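Local structure of ankyrin repeat domain-containing protein EMB506, chloroplastic (Arabidopsis thaliana, 6JD6) at residues D203-D208 with N233-T238; T213-A218 with D225-L230; A180-A185 with K195-Y200. The protein takes part in early proplastid differentiation during embryo development, is required for correct cotyledon and leaf margin development, and can act as a molecular condensate scaffold. All coordinates share one frame; numbering follows the deposited sequence.

Contact 1: D203-D208 with N233-T238; sequences DVNVAD and NGADKT
Asn205 reaches across to the loop 233-238 and grips its backbone with both ends of its carboxamide. Asn205 ND2 donates to Gly234 O (3.0 Å), which lies close to the amide plane, while Asn205 OD1 accepts from Asp236 N (2.7 Å). Because the amide carries a donor and an acceptor side by side, it can satisfy a carbonyl and an N-H of the facing chain at once, and the two bonds together fix its rotation. A water donating to Asn205 OD1 and Asp236 O bridges the loops on the side of helix 214-220. This is the tight part of the contact. Beside it the buried Val204 lays CG2 against the peptides of residues 233-235, 3.6 Å from Asn233 O, where a branched apolar side chain can touch this backbone and Phe198 of helix 191-199. Gly234 has a positive phi of 92°, at which a side chain would press on the preceding carbonyl.

The outer side is looser and polar. The carboxylate of Asp236, almost perpendicular to the amide, turns to its own loop: OD1 accepts from Thr238 N above the carboxylate plane and from Thr238 OG1 through its syn lone pair. Asp203 OD1 closes an Asx turn with Asn205 N (3.0 Å), steadying the backbone from which the amide projects. With an alanine at Asn205, Gly234 O and Asp236 N would probably lose their shared mate and the two loops would be held less firmly in step. Such an asparagine, following the second helix of one unit and tying its loop to the equivalent loop of the next, is characteristic of stacked ankyrin repeats.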
ATOM      1  N   ASP A 203     -16.082 -10.473   9.122  1.00 42.21           N
ATOM      2  CA  ASP A 203     -16.714  -9.771  10.227  1.00 41.13           C
ATOM      3  C   ASP A 203     -16.645  -8.271   9.942  1.00 39.25           C
ATOM      4  O   ASP A 203     -15.566  -7.674   9.980  1.00 35.55           O
ATOM      5  CB  ASP A 203     -15.983 -10.126  11.524  1.00 41.23           C
ATOM      6  CG  ASP A 203     -16.486  -9.349  12.724  1.00 43.43           C
ATOM      7  OD1 ASP A 203     -17.569  -8.730  12.645  1.00 42.23           O
ATOM      8  OD2 ASP A 203     -15.790  -9.370  13.759  1.00 46.36           O
ATOM      9  N   VAL A 204     -17.790  -7.659   9.645  1.00 38.15           N
ATOM     10  CA  VAL A 204     -17.797  -6.251   9.243  1.00 35.55           C
ATOM     11  C   VAL A 204     -17.709  -5.318  10.444  1.00 37.12           C
ATOM     12  O   VAL A 204     -17.560  -4.102  10.294  1.00 37.75           O
ATOM     13  CB  VAL A 204     -19.032  -5.892   8.387  1.00 38.01           C
ATOM     14  CG1 VAL A 204     -19.149  -6.851   7.203  1.00 41.46           C
ATOM     15  CG2 VAL A 204     -20.297  -5.917   9.229  1.00 38.34           C
ATOM     16  N   ASN A 205     -17.791  -5.898  11.637  1.00 37.60           N
ATOM     17  CA  ASN A 205     -17.702  -5.126  12.867  1.00 38.07           C
ATOM     18  C   ASN A 205     -16.387  -5.326  13.612  1.00 37.41           C
ATOM     19  O   ASN A 205     -16.268  -4.972  14.784  1.00 38.90           O
ATOM     20  CB  ASN A 205     -18.897  -5.450  13.768  1.00 38.33           C
ATOM     21  CG  ASN A 205     -20.198  -4.938  13.192  1.00 38.20           C
ATOM     22  OD1 ASN A 205     -20.297  -3.772  12.817  1.00 38.89           O
ATOM     23  ND2 ASN A 205     -21.189  -5.812  13.082  1.00 36.94           N
ATOM     24  N   VAL A 206     -15.400  -5.893  12.924  1.00 37.29           N
ATOM     25  CA  VAL A 206     -14.088  -6.106  13.519  1.00 33.94           C
ATOM     26  C   VAL A 206     -13.501  -4.779  14.017  1.00 31.47           C
ATOM     27  O   VAL A 206     -13.557  -3.761  13.329  1.00 32.73           O
ATOM     28  CB  VAL A 206     -13.127  -6.831  12.537  1.00 36.94           C
ATOM     29  CG1 VAL A 206     -12.983  -6.049  11.237  1.00 32.02           C
ATOM     30  CG2 VAL A 206     -11.771  -7.081  13.188  1.00 36.91           C
ATOM     31  N   ALA A 207     -12.972  -4.793  15.236  1.00 31.95           N
ATOM     32  CA  ALA A 207     -12.418  -3.592  15.850  1.00 33.24           C
ATOM     33  C   ALA A 207     -10.897  -3.700  15.938  1.00 35.23           C
ATOM     34  O   ALA A 207     -10.372  -4.753  16.290  1.00 37.28           O
ATOM     35  CB  ALA A 207     -13.021  -3.387  17.242  1.00 34.02           C
ATOM     36  N   ASP A 208     -10.193  -2.620  15.612  1.00 32.84           N
ATOM     37  CA  ASP A 208      -8.736  -2.633  15.701  1.00 34.20           C
ATOM     38  C   ASP A 208      -8.279  -2.382  17.140  1.00 37.37           C
ATOM     39  O   ASP A 208      -9.087  -2.461  18.068  1.00 35.72           O
ATOM     40  CB  ASP A 208      -8.099  -1.648  14.703  1.00 31.71           C
ATOM     41  CG  ASP A 208      -8.255  -0.186  15.113  1.00 34.06           C
ATOM     42  OD1 ASP A 208      -8.944   0.116  16.110  1.00 33.62           O
ATOM     43  OD2 ASP A 208      -7.684   0.675  14.406  1.00 36.12           O
ATOM     44  N   ASN A 233     -25.106  -4.239   5.304  1.00 41.52           N
ATOM     45  CA  ASN A 233     -24.551  -5.563   5.559  1.00 41.83           C
ATOM     46  C   ASN A 233     -24.196  -5.811   7.025  1.00 42.64           C
ATOM     47  O   ASN A 233     -23.303  -6.599   7.334  1.00 44.64           O
ATOM     48  CB  ASN A 233     -23.347  -5.827   4.654  1.00 42.13           C
ATOM     49  CG  ASN A 233     -23.759  -6.153   3.230  1.00 47.10           C
ATOM     50  OD1 ASN A 233     -23.977  -5.256   2.413  1.00 48.27           O
ATOM     51  ND2 ASN A 233     -23.889  -7.444   2.933  1.00 47.08           N
ATOM     52  N   GLY A 234     -24.895  -5.125   7.921  1.00 41.48           N
ATOM     53  CA  GLY A 234     -24.838  -5.444   9.336  1.00 42.61           C
ATOM     54  C   GLY A 234     -23.814  -4.696  10.171  1.00 40.09           C
ATOM     55  O   GLY A 234     -23.505  -5.122  11.283  1.00 39.40           O
ATOM     56  N   ALA A 235     -23.288  -3.590   9.655  1.00 34.44           N
ATOM     57  CA  ALA A 235     -22.381  -2.761  10.447  1.00 38.52           C
ATOM     58  C   ALA A 235     -23.115  -2.187  11.658  1.00 39.74           C
ATOM     59  O   ALA A 235     -24.255  -1.733  11.544  1.00 42.09           O
ATOM     60  CB  ALA A 235     -21.784  -1.649   9.604  1.00 35.76           C
ATOM     61  N   ASP A 236     -22.454  -2.225  12.811  1.00 37.92           N
ATOM     62  CA  ASP A 236     -23.051  -1.833  14.087  1.00 38.32           C
ATOM     63  C   ASP A 236     -22.761  -0.361  14.377  1.00 37.24           C
ATOM     64  O   ASP A 236     -21.625   0.015  14.662  1.00 35.17           O
ATOM     65  CB  ASP A 236     -22.498  -2.735  15.202  1.00 37.81           C
ATOM     66  CG  ASP A 236     -23.027  -2.382  16.585  1.00 41.62           C
ATOM     67  OD1 ASP A 236     -23.920  -1.516  16.711  1.00 42.17           O
ATOM     68  OD2 ASP A 236     -22.549  -2.997  17.565  1.00 43.84           O
ATOM     69  N   LYS A 237     -23.794   0.470  14.314  1.00 36.97           N
ATOM     70  CA  LYS A 237     -23.605   1.905  14.478  1.00 38.23           C
ATOM     71  C   LYS A 237     -23.612   2.370  15.937  1.00 37.75           C
ATOM     72  O   LYS A 237     -23.458   3.561  16.201  1.00 36.87           O
ATOM     73  CB  LYS A 237     -24.626   2.690  13.649  1.00 41.65           C
ATOM     74  CG  LYS A 237     -26.069   2.533  14.091  1.00 46.02           C
ATOM     75  CD  LYS A 237     -27.000   3.173  13.067  1.00 50.45           C
ATOM     76  CE  LYS A 237     -28.446   3.143  13.523  1.00 52.38           C
ATOM     77  NZ  LYS A 237     -29.323   3.919  12.600  1.00 52.17           N
ATOM     78  N   THR A 238     -23.793   1.442  16.877  1.00 35.31           N
ATOM     79  CA  THR A 238     -23.639   1.771  18.293  1.00 37.18           C
ATOM     80  C   THR A 238     -22.322   1.253  18.877  1.00 39.92           C
ATOM     81  O   THR A 238     -22.150   1.222  20.093  1.00 43.47           O
ATOM     82  CB  THR A 238     -24.810   1.255  19.157  1.00 39.12           C
ATOM     83  OG1 THR A 238     -24.877  -0.173  19.080  1.00 43.36           O
ATOM     84  CG2 THR A 238     -26.126   1.856  18.695  1.00 39.29           C
TER
HETATM   85  O   HOH W   1     -19.208  -0.980  13.477  1.00 38.86           O

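Contact 2: T213-A218 with D225-L230; sequences TPLHIA and DITKIL. With SO4 (sulfate ion), chain C.
Leu230 points at helix 214-218 and pushes its CD1 methyl into a shallow recess between Pro214 and Ala218, while Thr227 and Leu215 meet beside it. Leu230 CD1 lies 3.6 Å from Pro214 O and 3.7 Å from Ala218 CB, so it touches backbone as much as side chain. Ala218 suits this place because its lone methyl leaves room for the leucine and also takes Ile226 CG2 and Thr227 OG1 against it. Leu215 and Thr227 cross at about a right angle, with Leu215 CD1 4.0 Å from Thr227 CG2. Thr227 keeps CG2 anti to its backbone N (chi1 -65° for OG1), which presents the methyl to Leu215 and leaves OG1 beside the helix backbone, where it bonds to Asn223 O; its polar end is thereby satisfied within an apolar interface.

The two short helical segments run nearly antiparallel, 158° between directions and 9.1 Å between axes. At the start of the first, Thr213 and His216 form a capping box: Thr213 N donates to His216 ND1 (3.0 Å) in the plane of the ring, and His216 N returns a weak bond to Thr213 OG1. This is the Thr-Pro-Leu-His signature opening the first helix of an ankyrin repeat. A sulfate, probably from the crystallisation liquor, accepts from Asp225 N and Arg224 N at the N-terminal end of the second helix.

The pair is the helical hairpin of the fourth repeat. Pro214 and Ala218 pack on helix 181-187, Ile226 and Leu230 on helix 191-199, and Leu215 on helix 247-252.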
ATOM      1  N   THR A 213     -13.881   0.486  13.932  1.00 32.88           N
ATOM      2  CA  THR A 213     -14.484  -0.489  13.027  1.00 31.87           C
ATOM      3  C   THR A 213     -14.439   0.039  11.588  1.00 32.01           C
ATOM      4  O   THR A 213     -14.129   1.210  11.369  1.00 32.63           O
ATOM      5  CB  THR A 213     -15.950  -0.775  13.420  1.00 32.93           C
ATOM      6  OG1 THR A 213     -16.740   0.397  13.197  1.00 34.14           O
ATOM      7  CG2 THR A 213     -16.052  -1.196  14.882  1.00 33.75           C
ATOM      8  N   PRO A 214     -14.743  -0.821  10.597  1.00 33.25           N
ATOM      9  CA  PRO A 214     -14.824  -0.315   9.220  1.00 31.59           C
ATOM     10  C   PRO A 214     -15.822   0.838   9.046  1.00 30.10           C
ATOM     11  O   PRO A 214     -15.572   1.729   8.229  1.00 29.78           O
ATOM     12  CB  PRO A 214     -15.285  -1.544   8.428  1.00 33.01           C
ATOM     13  CG  PRO A 214     -14.724  -2.689   9.190  1.00 35.79           C
ATOM     14  CD  PRO A 214     -14.821  -2.295  10.642  1.00 33.61           C
ATOM     15  N   LEU A 215     -16.922   0.824   9.794  1.00 27.81           N
ATOM     16  CA  LEU A 215     -17.896   1.912   9.732  1.00 28.60           C
ATOM     17  C   LEU A 215     -17.274   3.250  10.136  1.00 30.53           C
ATOM     18  O   LEU A 215     -17.542   4.273   9.509  1.00 32.83           O
ATOM     19  CB  LEU A 215     -19.120   1.616  10.609  1.00 30.44           C
ATOM     20  CG  LEU A 215     -20.263   2.632  10.492  1.00 30.50           C
ATOM     21  CD1 LEU A 215     -20.760   2.698   9.051  1.00 30.31           C
ATOM     22  CD2 LEU A 215     -21.419   2.300  11.441  1.00 30.76           C
ATOM     23  N   HIS A 216     -16.451   3.233  11.184  1.00 28.65           N
ATOM     24  CA  HIS A 216     -15.713   4.423  11.619  1.00 29.28           C
ATOM     25  C   HIS A 216     -14.834   4.977  10.493  1.00 30.24           C
ATOM     26  O   HIS A 216     -14.849   6.176  10.207  1.00 29.12           O
ATOM     27  CB  HIS A 216     -14.840   4.116  12.850  1.00 26.12           C
ATOM     28  CG  HIS A 216     -15.616   3.925  14.119  1.00 28.59           C
ATOM     29  ND1 HIS A 216     -15.757   2.696  14.729  1.00 31.18           N
ATOM     30  CD2 HIS A 216     -16.283   4.809  14.898  1.00 30.11           C
ATOM     31  CE1 HIS A 216     -16.483   2.832  15.826  1.00 31.65           C
ATOM     32  NE2 HIS A 216     -16.817   4.103  15.953  1.00 30.38           N
ATOM     33  N   ILE A 217     -14.065   4.097   9.860  1.00 28.94           N
ATOM     34  CA  ILE A 217     -13.181   4.506   8.776  1.00 29.14           C
ATOM     35  C   ILE A 217     -13.964   5.000   7.554  1.00 31.47           C
ATOM     36  O   ILE A 217     -13.565   5.968   6.905  1.00 32.81           O
ATOM     37  CB  ILE A 217     -12.240   3.357   8.349  1.00 29.26           C
ATOM     38  CG1 ILE A 217     -11.481   2.808   9.558  1.00 29.66           C
ATOM     39  CG2 ILE A 217     -11.262   3.834   7.277  1.00 25.80           C
ATOM     40  CD1 ILE A 217     -10.596   1.620   9.218  1.00 30.66           C
ATOM     41  N   ALA A 218     -15.077   4.336   7.246  1.00 31.07           N
ATOM     42  CA  ALA A 218     -15.915   4.733   6.117  1.00 30.53           C
ATOM     43  C   ALA A 218     -16.404   6.168   6.279  1.00 31.59           C
ATOM     44  O   ALA A 218     -16.301   6.985   5.361  1.00 31.04           O
ATOM     45  CB  ALA A 218     -17.097   3.780   5.965  1.00 30.36           C
ATOM     46  N   ASP A 225     -21.378   5.960  -0.258  1.00 35.67           N
ATOM     47  CA  ASP A 225     -21.666   4.633  -0.810  1.00 39.72           C
ATOM     48  C   ASP A 225     -21.166   3.498   0.081  1.00 38.74           C
ATOM     49  O   ASP A 225     -21.884   2.530   0.325  1.00 40.51           O
ATOM     50  CB  ASP A 225     -21.071   4.475  -2.212  1.00 39.44           C
ATOM     51  CG  ASP A 225     -21.863   5.213  -3.267  1.00 47.62           C
ATOM     52  OD1 ASP A 225     -23.011   5.615  -2.980  1.00 50.08           O
ATOM     53  OD2 ASP A 225     -21.341   5.381  -4.390  1.00 52.98           O
ATOM     54  N   ILE A 226     -19.932   3.616   0.556  1.00 33.92           N
ATOM     55  CA  ILE A 226     -19.343   2.570   1.387  1.00 35.22           C
ATOM     56  C   ILE A 226     -19.940   2.554   2.798  1.00 35.84           C
ATOM     57  O   ILE A 226     -20.176   1.485   3.365  1.00 37.96           O
ATOM     58  CB  ILE A 226     -17.806   2.668   1.410  1.00 33.59           C
ATOM     59  CG1 ILE A 226     -17.252   2.285   0.031  1.00 32.95           C
ATOM     60  CG2 ILE A 226     -17.218   1.761   2.483  1.00 30.81           C
ATOM     61  CD1 ILE A 226     -15.755   2.451  -0.100  1.00 30.67           C
ATOM     62  N   THR A 227     -20.202   3.736   3.350  1.00 35.35           N
ATOM     63  CA  THR A 227     -20.911   3.836   4.626  1.00 34.08           C
ATOM     64  C   THR A 227     -22.261   3.123   4.533  1.00 37.34           C
ATOM     65  O   THR A 227     -22.615   2.321   5.402  1.00 38.26           O
ATOM     66  CB  THR A 227     -21.128   5.306   5.051  1.00 33.08           C
ATOM     67  OG1 THR A 227     -19.860   5.930   5.302  1.00 32.02           O
ATOM     68  CG2 THR A 227     -21.984   5.389   6.319  1.00 34.11           C
ATOM     69  N   LYS A 228     -22.998   3.400   3.462  1.00 37.43           N
ATOM     70  CA  LYS A 228     -24.316   2.805   3.263  1.00 38.96           C
ATOM     71  C   LYS A 228     -24.253   1.290   3.111  1.00 38.05           C
ATOM     72  O   LYS A 228     -25.065   0.565   3.687  1.00 35.60           O
ATOM     73  CB  LYS A 228     -25.014   3.411   2.043  1.00 41.17           C
ATOM     74  CG  LYS A 228     -26.354   2.759   1.730  1.00 48.30           C
ATOM     75  CD  LYS A 228     -27.145   3.539   0.690  1.00 52.43           C
ATOM     76  CE  LYS A 228     -28.526   2.930   0.494  1.00 57.83           C
ATOM     77  NZ  LYS A 228     -29.398   3.767  -0.382  1.00 61.25           N
ATOM     78  N   ILE A 229     -23.292   0.806   2.335  1.00 38.31           N
ATOM     79  CA  ILE A 229     -23.226  -0.625   2.077  1.00 39.57           C
ATOM     80  C   ILE A 229     -22.785  -1.421   3.313  1.00 39.04           C
ATOM     81  O   ILE A 229     -23.198  -2.565   3.495  1.00 41.46           O
ATOM     82  CB  ILE A 229     -22.380  -0.963   0.826  1.00 38.72           C
ATOM     83  CG1 ILE A 229     -22.904  -2.241   0.173  1.00 46.29           C
ATOM     84  CG2 ILE A 229     -20.906  -1.069   1.160  1.00 35.52           C
ATOM     85  CD1 ILE A 229     -22.217  -2.577  -1.119  1.00 49.54           C
ATOM     86  N   LEU A 230     -21.970  -0.808   4.170  1.00 36.64           N
ATOM     87  CA  LEU A 230     -21.616  -1.430   5.442  1.00 33.18           C
ATOM     88  C   LEU A 230     -22.854  -1.580   6.329  1.00 36.00           C
ATOM     89  O   LEU A 230     -23.079  -2.634   6.919  1.00 38.30           O
ATOM     90  CB  LEU A 230     -20.532  -0.620   6.160  1.00 31.86           C
ATOM     91  CG  LEU A 230     -19.111  -0.764   5.606  1.00 33.40           C
ATOM     92  CD1 LEU A 230     -18.161   0.265   6.229  1.00 30.09           C
ATOM     93  CD2 LEU A 230     -18.601  -2.179   5.835  1.00 33.45           C
TER
HETATM   94  S   SO4 C 301     -19.633   9.308  -2.165  0.81 46.09           S
HETATM   95  O1  SO4 C 301     -20.260  10.148  -3.182  0.81 49.65           O
HETATM   96  O2  SO4 C 301     -20.258   7.987  -2.163  0.81 40.93           O
HETATM   97  O3  SO4 C 301     -18.212   9.154  -2.461  0.81 50.60           O
HETATM   98  O4  SO4 C 301     -19.777   9.955  -0.864  0.81 42.46           O

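Contact 3: A180-A185 with K195-Y200; sequences APIHYA and KLLFKY
Leu197 turns CG anti to its own carbonyl carbon (chi1 -72°), and Ile182 holds CG1 anti to its backbone N (chi1 -176°); between them these torsions send the two CD1 methyls into the same gap between the helices. There they come to 4.0 Å, Ile182 CD1 to Leu197 CD1, with the side chains passing obliquely. Leu197 does most of the touching, since its CD1 also rests on the backbone of the opposite helix, 3.7 Å from Ile182 CA. Ala185 CB meets the same methyl at 4.0 Å, and Pro181 CB approaches it from the N-terminal end of the helix. A leucine suits the place because its branched end can lie on the backbone and on the small Pro181 and Ala185 at once, while their short side chains leave room for it. Phe198, one residue further on, brings ring atom CE1 to 4.4 Å from Ile182 CD1, at an oblique approach to the ring. With no hydrogen bond across the gap, the contact is wholly apolar.

The polar work is done at the helix start, on the side turned from the interface. Ala180 N donates to His183 ND1 (3.0 Å), nearly straight and almost exactly in the ring plane, which fixes the imidazole. Since Ala180 occupies the N-cap without a hydroxyl, it cannot give the side-chain half of a capping box, and the histidine bond remains.

The segments lie nearly antiparallel, 164° between directions and 10.5 Å between axes, and make up the helical hairpin of the third ankyrin repeat. His183 NE2 reaches Trp212 O of the following loop. Helices 148-154 and 158-166 back the hairpin through Pro181 and Leu197, while on the side of the next repeat Phe198 packs against Ile229 and Leu230 of helix 224-232.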
ATOM      1  N   ALA A 180      -7.995  -5.540   9.930  1.00 31.84           N
ATOM      2  CA  ALA A 180      -8.354  -6.640   9.044  1.00 32.87           C
ATOM      3  C   ALA A 180      -8.397  -6.144   7.600  1.00 31.33           C
ATOM      4  O   ALA A 180      -8.400  -4.938   7.365  1.00 30.36           O
ATOM      5  CB  ALA A 180      -9.720  -7.211   9.462  1.00 28.68           C
ATOM      6  N   PRO A 181      -8.419  -7.069   6.622  1.00 33.44           N
ATOM      7  CA  PRO A 181      -8.587  -6.660   5.222  1.00 32.35           C
ATOM      8  C   PRO A 181      -9.767  -5.702   4.981  1.00 32.40           C
ATOM      9  O   PRO A 181      -9.639  -4.785   4.170  1.00 32.91           O
ATOM     10  CB  PRO A 181      -8.822  -7.994   4.507  1.00 32.33           C
ATOM     11  CG  PRO A 181      -7.989  -8.951   5.289  1.00 33.53           C
ATOM     12  CD  PRO A 181      -8.121  -8.511   6.733  1.00 32.36           C
ATOM     13  N   ILE A 182     -10.886  -5.900   5.671  1.00 33.21           N
ATOM     14  CA  ILE A 182     -12.038  -5.017   5.489  1.00 33.44           C
ATOM     15  C   ILE A 182     -11.744  -3.571   5.937  1.00 32.29           C
ATOM     16  O   ILE A 182     -12.226  -2.624   5.314  1.00 33.29           O
ATOM     17  CB  ILE A 182     -13.324  -5.579   6.161  1.00 36.40           C
ATOM     18  CG1 ILE A 182     -14.535  -4.685   5.876  1.00 36.40           C
ATOM     19  CG2 ILE A 182     -13.136  -5.743   7.653  1.00 35.51           C
ATOM     20  CD1 ILE A 182     -14.925  -4.625   4.425  1.00 37.44           C
ATOM     21  N   HIS A 183     -10.946  -3.403   6.993  1.00 27.60           N
ATOM     22  CA  HIS A 183     -10.525  -2.068   7.440  1.00 27.01           C
ATOM     23  C   HIS A 183      -9.802  -1.328   6.307  1.00 28.12           C
ATOM     24  O   HIS A 183     -10.118  -0.182   5.982  1.00 28.55           O
ATOM     25  CB  HIS A 183      -9.561  -2.165   8.631  1.00 26.68           C
ATOM     26  CG  HIS A 183     -10.223  -2.375   9.960  1.00 29.15           C
ATOM     27  ND1 HIS A 183      -9.999  -3.498  10.731  1.00 31.60           N
ATOM     28  CD2 HIS A 183     -11.059  -1.587  10.679  1.00 29.07           C
ATOM     29  CE1 HIS A 183     -10.688  -3.404  11.854  1.00 32.32           C
ATOM     30  NE2 HIS A 183     -11.342  -2.256  11.847  1.00 31.67           N
ATOM     31  N   TYR A 184      -8.821  -1.992   5.711  1.00 26.49           N
ATOM     32  CA  TYR A 184      -8.009  -1.363   4.674  1.00 27.23           C
ATOM     33  C   TYR A 184      -8.773  -1.146   3.370  1.00 26.10           C
ATOM     34  O   TYR A 184      -8.536  -0.166   2.668  1.00 29.31           O
ATOM     35  CB  TYR A 184      -6.732  -2.171   4.420  1.00 27.84           C
ATOM     36  CG  TYR A 184      -5.752  -2.153   5.573  1.00 28.12           C
ATOM     37  CD1 TYR A 184      -5.174  -0.967   6.000  1.00 26.36           C
ATOM     38  CD2 TYR A 184      -5.384  -3.329   6.215  1.00 29.46           C
ATOM     39  CE1 TYR A 184      -4.267  -0.951   7.048  1.00 25.26           C
ATOM     40  CE2 TYR A 184      -4.484  -3.322   7.263  1.00 28.59           C
ATOM     41  CZ  TYR A 184      -3.930  -2.131   7.675  1.00 28.91           C
ATOM     42  OH  TYR A 184      -3.027  -2.124   8.717  1.00 31.17           O
ATOM     43  N   ALA A 185      -9.678  -2.060   3.038  1.00 26.74           N
ATOM     44  CA  ALA A 185     -10.482  -1.919   1.827  1.00 28.53           C
ATOM     45  C   ALA A 185     -11.366  -0.683   1.936  1.00 30.31           C
ATOM     46  O   ALA A 185     -11.587   0.036   0.960  1.00 28.64           O
ATOM     47  CB  ALA A 185     -11.329  -3.166   1.596  1.00 25.30           C
ATOM     48  N   LYS A 195     -17.397  -5.244  -1.360  1.00 37.75           N
ATOM     49  CA  LYS A 195     -18.467  -6.151  -1.768  1.00 41.57           C
ATOM     50  C   LYS A 195     -17.976  -7.592  -1.874  1.00 42.18           C
ATOM     51  O   LYS A 195     -18.687  -8.528  -1.513  1.00 44.99           O
ATOM     52  CB  LYS A 195     -19.057  -5.726  -3.116  1.00 43.75           C
ATOM     53  CG  LYS A 195     -19.830  -4.418  -3.093  1.00 44.76           C
ATOM     54  CD  LYS A 195     -20.335  -4.076  -4.490  1.00 50.62           C
ATOM     55  CE  LYS A 195     -21.161  -2.804  -4.488  1.00 55.23           C
ATOM     56  NZ  LYS A 195     -21.654  -2.452  -5.846  1.00 60.39           N
ATOM     57  N   LEU A 196     -16.763  -7.765  -2.387  1.00 39.75           N
ATOM     58  CA  LEU A 196     -16.184  -9.093  -2.521  1.00 40.12           C
ATOM     59  C   LEU A 196     -15.916  -9.733  -1.157  1.00 40.71           C
ATOM     60  O   LEU A 196     -16.129 -10.933  -0.978  1.00 42.88           O
ATOM     61  CB  LEU A 196     -14.898  -9.037  -3.348  1.00 36.73           C
ATOM     62  CG  LEU A 196     -14.225 -10.375  -3.649  1.00 37.77           C
ATOM     63  CD1 LEU A 196     -15.212 -11.349  -4.283  1.00 39.96           C
ATOM     64  CD2 LEU A 196     -13.029 -10.164  -4.559  1.00 37.60           C
ATOM     65  N   LEU A 197     -15.443  -8.933  -0.201  1.00 37.04           N
ATOM     66  CA  LEU A 197     -15.167  -9.435   1.145  1.00 37.70           C
ATOM     67  C   LEU A 197     -16.442  -9.891   1.859  1.00 40.96           C
ATOM     68  O   LEU A 197     -16.406 -10.828   2.660  1.00 43.97           O
ATOM     69  CB  LEU A 197     -14.414  -8.394   1.984  1.00 33.11           C
ATOM     70  CG  LEU A 197     -12.947  -8.144   1.604  1.00 33.75           C
ATOM     71  CD1 LEU A 197     -12.369  -6.957   2.372  1.00 28.66           C
ATOM     72  CD2 LEU A 197     -12.092  -9.387   1.830  1.00 34.36           C
ATOM     73  N   PHE A 198     -17.563  -9.235   1.568  1.00 39.02           N
ATOM     74  CA  PHE A 198     -18.853  -9.656   2.111  1.00 41.10           C
ATOM     75  C   PHE A 198     -19.156 -11.088   1.696  1.00 44.34           C
ATOM     76  O   PHE A 198     -19.736 -11.857   2.460  1.00 45.26           O
ATOM     77  CB  PHE A 198     -19.984  -8.747   1.624  1.00 43.05           C
ATOM     78  CG  PHE A 198     -19.943  -7.361   2.192  1.00 44.08           C
ATOM     79  CD1 PHE A 198     -19.206  -7.082   3.332  1.00 42.01           C
ATOM     80  CD2 PHE A 198     -20.652  -6.333   1.588  1.00 45.06           C
ATOM     81  CE1 PHE A 198     -19.176  -5.805   3.857  1.00 43.48           C
ATOM     82  CE2 PHE A 198     -20.623  -5.052   2.109  1.00 44.37           C
ATOM     83  CZ  PHE A 198     -19.886  -4.788   3.244  1.00 42.64           C
ATOM     84  N   LYS A 199     -18.763 -11.441   0.477  1.00 45.33           N
ATOM     85  CA  LYS A 199     -19.037 -12.772  -0.056  1.00 51.24           C
ATOM     86  C   LYS A 199     -18.210 -13.848   0.643  1.00 50.61           C
ATOM     87  O   LYS A 199     -18.550 -15.028   0.601  1.00 53.65           O
ATOM     88  CB  LYS A 199     -18.816 -12.802  -1.571  1.00 55.79           C
ATOM     89  CG  LYS A 199     -19.793 -11.913  -2.325  1.00 61.91           C
ATOM     90  CD  LYS A 199     -19.683 -12.083  -3.827  1.00 68.85           C
ATOM     91  CE  LYS A 199     -20.804 -11.333  -4.536  1.00 74.67           C
ATOM     92  NZ  LYS A 199     -20.920 -11.714  -5.974  1.00 78.78           N
ATOM     93  N   TYR A 200     -17.130 -13.432   1.295  1.00 47.53           N
ATOM     94  CA  TYR A 200     -16.320 -14.347   2.090  1.00 47.36           C
ATOM     95  C   TYR A 200     -16.717 -14.282   3.560  1.00 49.82           C
ATOM     96  O   TYR A 200     -16.032 -14.827   4.427  1.00 51.29           O
ATOM     97  CB  TYR A 200     -14.831 -14.054   1.895  1.00 44.64           C
ATOM     98  CG  TYR A 200     -14.337 -14.505   0.539  1.00 44.38           C
ATOM     99  CD1 TYR A 200     -13.839 -15.788   0.355  1.00 45.50           C
ATOM    100  CD2 TYR A 200     -14.400 -13.660  -0.561  1.00 43.52           C
ATOM    101  CE1 TYR A 200     -13.399 -16.213  -0.885  1.00 47.20           C
ATOM    102  CE2 TYR A 200     -13.963 -14.078  -1.806  1.00 45.33           C
ATOM    103  CZ  TYR A 200     -13.465 -15.355  -1.960  1.00 46.77           C
ATOM    104  OH  TYR A 200     -13.028 -15.777  -3.194  1.00 49.46           O
TER

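Overall arrangement
Contacts 2 and 3 are equivalent: each joins the two antiparallel helices of one ankyrin repeat through buried apolar side chains, with a leucine of the second helix pressing on a proline and an alanine of the first. Contact 1 differs in both place and chemistry. It joins loops of successive repeats, is only partly buried, and relies on side-chain-to-backbone hydrogen bonds and a water. Contact 2 lies along the chain between the two loops of contact 1, whose Ala235 N probably bonds to Leu230 O, whereas contact 3 precedes both. Phe198 of contact 3 touches Val204 of contact 1, and Pro214 of contact 2 packs on Ile182, so hairpins and loops stack as one continuous solenoid.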